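Local coordinates for cellulosomal scaffoldin (Acetivibrio cellulolyticus, PDB 3ZUC), which probably binds crystalline cellulose through this family 3b carbohydrate-binding module, one piece of a large scaffoldin that organises the cellulosome, at residues 59-69 with 103-111. Residues are numbered along the deposited sequence; the frame is centred on the assembly and turned at random.
Sequences CDWSPVGSSNV and SIEVQGRFA
A classic beta bulge joins the end of strand 55-61 to strand 102-112: Asp60 and Trp61 both face Gln107. Gln107 O takes Asp60 N at 2.9 Å. The bond from Trp61 N to Gln107 O is weak, at 3.4 Å. Gln107 N returns a bond of 3.0 Å to Trp61 O. At the bulge Asp60 points its CB toward strand 102-112, and Arg109 meets its carboxylate side-on. Arg109 NE binds Asp60 OD2 at 2.8 Å and Arg109 NH2 binds Asp60 OD1 at 2.9 Å, both through syn lone pairs, with carboxylate and guanidinium only 7° from coplanar. A water links Asp60 OD2 to Gln107 NE2, and Lys25 holds Gln107 OE1.

In the CBM3 beta sandwich, strand 55-61 is the outermost of its sheet, and the chain leaves it here through a type I turn, Ser62 to Gly65, toward strand 69-80 of the other sheet. Trp61 keeps its indole trans to the backbone N (chi1 170°), which brings Trp61 CZ3 within 3.4 Å of Glu105 CB; the Glu105 carboxylate stands at the ring edge, its plane 83° from the indole, and Tyr133 binds Glu105 OE1. Pro63 CD lies over one indole face, out toward the rim. Ser62 OG donates to Glu105 O at 2.8 Å. Toward the interior, Val64 CG1 meets Ile104 CD1 at 3.7 Å, and Val69 CG1 touches Val106 CG1 beside Phe91.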
# COMPACT_ATOMS: atom_id res chain seq x y z
N CYS A 59 1.49 5.52 -9.23
CA CYS A 59 1.88 6.41 -8.15
C CYS A 59 1.82 7.82 -8.70
O CYS A 59 2.55 8.16 -9.63
CB CYS A 59 3.27 6.07 -7.63
SG CYS A 59 3.78 7.21 -6.30
N ASP A 60 0.92 8.62 -8.17
CA ASP A 60 0.79 10.00 -8.62
C ASP A 60 1.82 10.90 -7.97
O ASP A 60 2.28 11.86 -8.59
CB ASP A 60 -0.61 10.50 -8.36
CG ASP A 60 -1.65 9.75 -9.15
OD1 ASP A 60 -1.41 9.41 -10.33
OD2 ASP A 60 -2.71 9.48 -8.59
N TRP A 61 2.20 10.60 -6.74
CA TRP A 61 3.14 11.44 -6.04
C TRP A 61 3.79 10.69 -4.90
O TRP A 61 3.13 10.01 -4.09
CB TRP A 61 2.45 12.71 -5.49
CG TRP A 61 3.33 13.46 -4.57
CD1 TRP A 61 4.46 14.17 -4.89
CD2 TRP A 61 3.17 13.58 -3.16
NE1 TRP A 61 5.01 14.70 -3.75
CE2 TRP A 61 4.24 14.35 -2.67
CE3 TRP A 61 2.23 13.08 -2.25
CZ2 TRP A 61 4.39 14.64 -1.31
CZ3 TRP A 61 2.37 13.37 -0.92
CH2 TRP A 61 3.44 14.15 -0.46
N SER A 62 5.11 10.85 -4.81
CA SER A 62 5.86 10.52 -3.63
C SER A 62 7.10 11.40 -3.65
O SER A 62 7.68 11.62 -4.71
CB SER A 62 6.33 9.07 -3.63
OG SER A 62 7.05 8.75 -2.46
N PRO A 63 7.58 11.85 -2.47
CA PRO A 63 8.83 12.61 -2.46
C PRO A 63 10.02 11.87 -3.09
O PRO A 63 10.98 12.50 -3.52
CB PRO A 63 9.06 12.85 -0.96
CG PRO A 63 7.73 12.79 -0.33
CD PRO A 63 6.95 11.81 -1.14
N VAL A 64 9.99 10.54 -3.10
CA VAL A 64 11.11 9.79 -3.66
C VAL A 64 11.09 9.75 -5.18
O VAL A 64 12.01 9.22 -5.77
CB VAL A 64 11.19 8.36 -3.10
CG1 VAL A 64 11.23 8.40 -1.59
CG2 VAL A 64 10.02 7.50 -3.61
N GLY A 65 10.04 10.31 -5.79
CA GLY A 65 9.89 10.32 -7.23
C GLY A 65 8.90 9.25 -7.62
O GLY A 65 9.15 8.05 -7.44
N SER A 66 7.74 9.67 -8.13
CA SER A 66 6.66 8.74 -8.39
C SER A 66 7.05 7.63 -9.36
O SER A 66 6.54 6.52 -9.25
CB SER A 66 5.41 9.47 -8.88
OG SER A 66 5.63 10.03 -10.14
N SER A 67 7.96 7.91 -10.29
CA SER A 67 8.37 6.88 -11.25
C SER A 67 9.16 5.74 -10.59
O SER A 67 9.33 4.68 -11.19
CB SER A 67 9.21 7.47 -12.39
OG SER A 67 10.45 7.94 -11.93
N ASN A 68 9.62 5.97 -9.36
CA ASN A 68 10.36 4.97 -8.61
C ASN A 68 9.44 4.05 -7.79
O ASN A 68 9.94 3.16 -7.11
CB ASN A 68 11.37 5.66 -7.70
CG ASN A 68 12.40 6.39 -8.49
OD1 ASN A 68 12.91 5.86 -9.46
ND2 ASN A 68 12.74 7.59 -8.07
N VAL A 69 8.13 4.27 -7.86
CA VAL A 69 7.16 3.52 -7.08
C VAL A 69 6.23 2.81 -8.03
O VAL A 69 5.56 3.46 -8.84
CB VAL A 69 6.35 4.48 -6.20
CG1 VAL A 69 5.35 3.71 -5.36
CG2 VAL A 69 7.25 5.35 -5.33
N SER A 103 9.81 11.00 7.29
CA SER A 103 8.71 10.29 6.69
C SER A 103 8.51 10.69 5.25
O SER A 103 8.86 11.80 4.84
CB SER A 103 7.43 10.56 7.46
OG SER A 103 7.05 11.92 7.30
N ILE A 104 7.91 9.78 4.50
CA ILE A 104 7.51 10.04 3.14
C ILE A 104 6.09 9.55 2.93
O ILE A 104 5.64 8.57 3.51
CB ILE A 104 8.42 9.36 2.11
CG1 ILE A 104 8.49 7.86 2.33
CG2 ILE A 104 9.82 10.01 2.11
CD1 ILE A 104 9.11 7.07 1.18
N GLU A 105 5.38 10.23 2.04
CA GLU A 105 4.07 9.79 1.57
C GLU A 105 4.21 9.02 0.26
O GLU A 105 5.11 9.30 -0.55
CB GLU A 105 3.14 10.99 1.36
CG GLU A 105 2.80 11.75 2.66
CD GLU A 105 1.77 12.86 2.52
OE1 GLU A 105 0.69 12.64 1.94
OE2 GLU A 105 2.01 13.96 3.07
N VAL A 106 3.30 8.08 0.04
CA VAL A 106 3.16 7.36 -1.22
C VAL A 106 1.68 7.40 -1.57
O VAL A 106 0.86 6.81 -0.88
CB VAL A 106 3.64 5.92 -1.08
CG1 VAL A 106 3.47 5.20 -2.39
CG2 VAL A 106 5.10 5.88 -0.65
N GLN A 107 1.35 8.12 -2.63
CA GLN A 107 -0.04 8.37 -3.01
C GLN A 107 -0.29 7.78 -4.40
O GLN A 107 0.38 8.14 -5.36
CB GLN A 107 -0.29 9.88 -3.05
CG GLN A 107 -1.65 10.29 -3.51
CD GLN A 107 -1.91 11.74 -3.22
OE1 GLN A 107 -1.63 12.21 -2.12
NE2 GLN A 107 -2.43 12.48 -4.19
N GLY A 108 -1.14 6.75 -4.43
CA GLY A 108 -1.42 6.01 -5.66
C GLY A 108 -2.90 5.78 -5.95
O GLY A 108 -3.75 5.98 -5.09
N ARG A 109 -3.22 5.40 -7.20
CA ARG A 109 -4.55 4.90 -7.56
C ARG A 109 -4.35 3.56 -8.25
O ARG A 109 -3.29 3.28 -8.80
CB ARG A 109 -5.34 5.85 -8.54
CG ARG A 109 -5.56 7.27 -8.02
CD ARG A 109 -5.91 8.20 -9.19
NE ARG A 109 -4.75 8.33 -10.06
CZ ARG A 109 -4.62 7.87 -11.29
NH1 ARG A 109 -5.64 7.29 -11.95
NH2 ARG A 109 -3.44 8.00 -11.87
N PHE A 110 -5.40 2.75 -8.28
CA PHE A 110 -5.48 1.64 -9.21
C PHE A 110 -6.88 1.44 -9.72
O PHE A 110 -7.87 1.85 -9.09
CB PHE A 110 -4.85 0.35 -8.65
CG PHE A 110 -5.50 -0.28 -7.43
CD1 PHE A 110 -5.06 0.03 -6.15
CD2 PHE A 110 -6.45 -1.28 -7.58
CE1 PHE A 110 -5.55 -0.64 -5.05
CE2 PHE A 110 -6.94 -1.96 -6.46
CZ PHE A 110 -6.48 -1.64 -5.21
N ALA A 111 -6.96 0.84 -10.91
CA ALA A 111 -8.21 0.66 -11.63
C ALA A 111 -8.09 -0.55 -12.54
O ALA A 111 -7.00 -1.02 -12.86
CB ALA A 111 -8.56 1.89 -12.44
O HOH W 1 -3.48 10.95 -6.46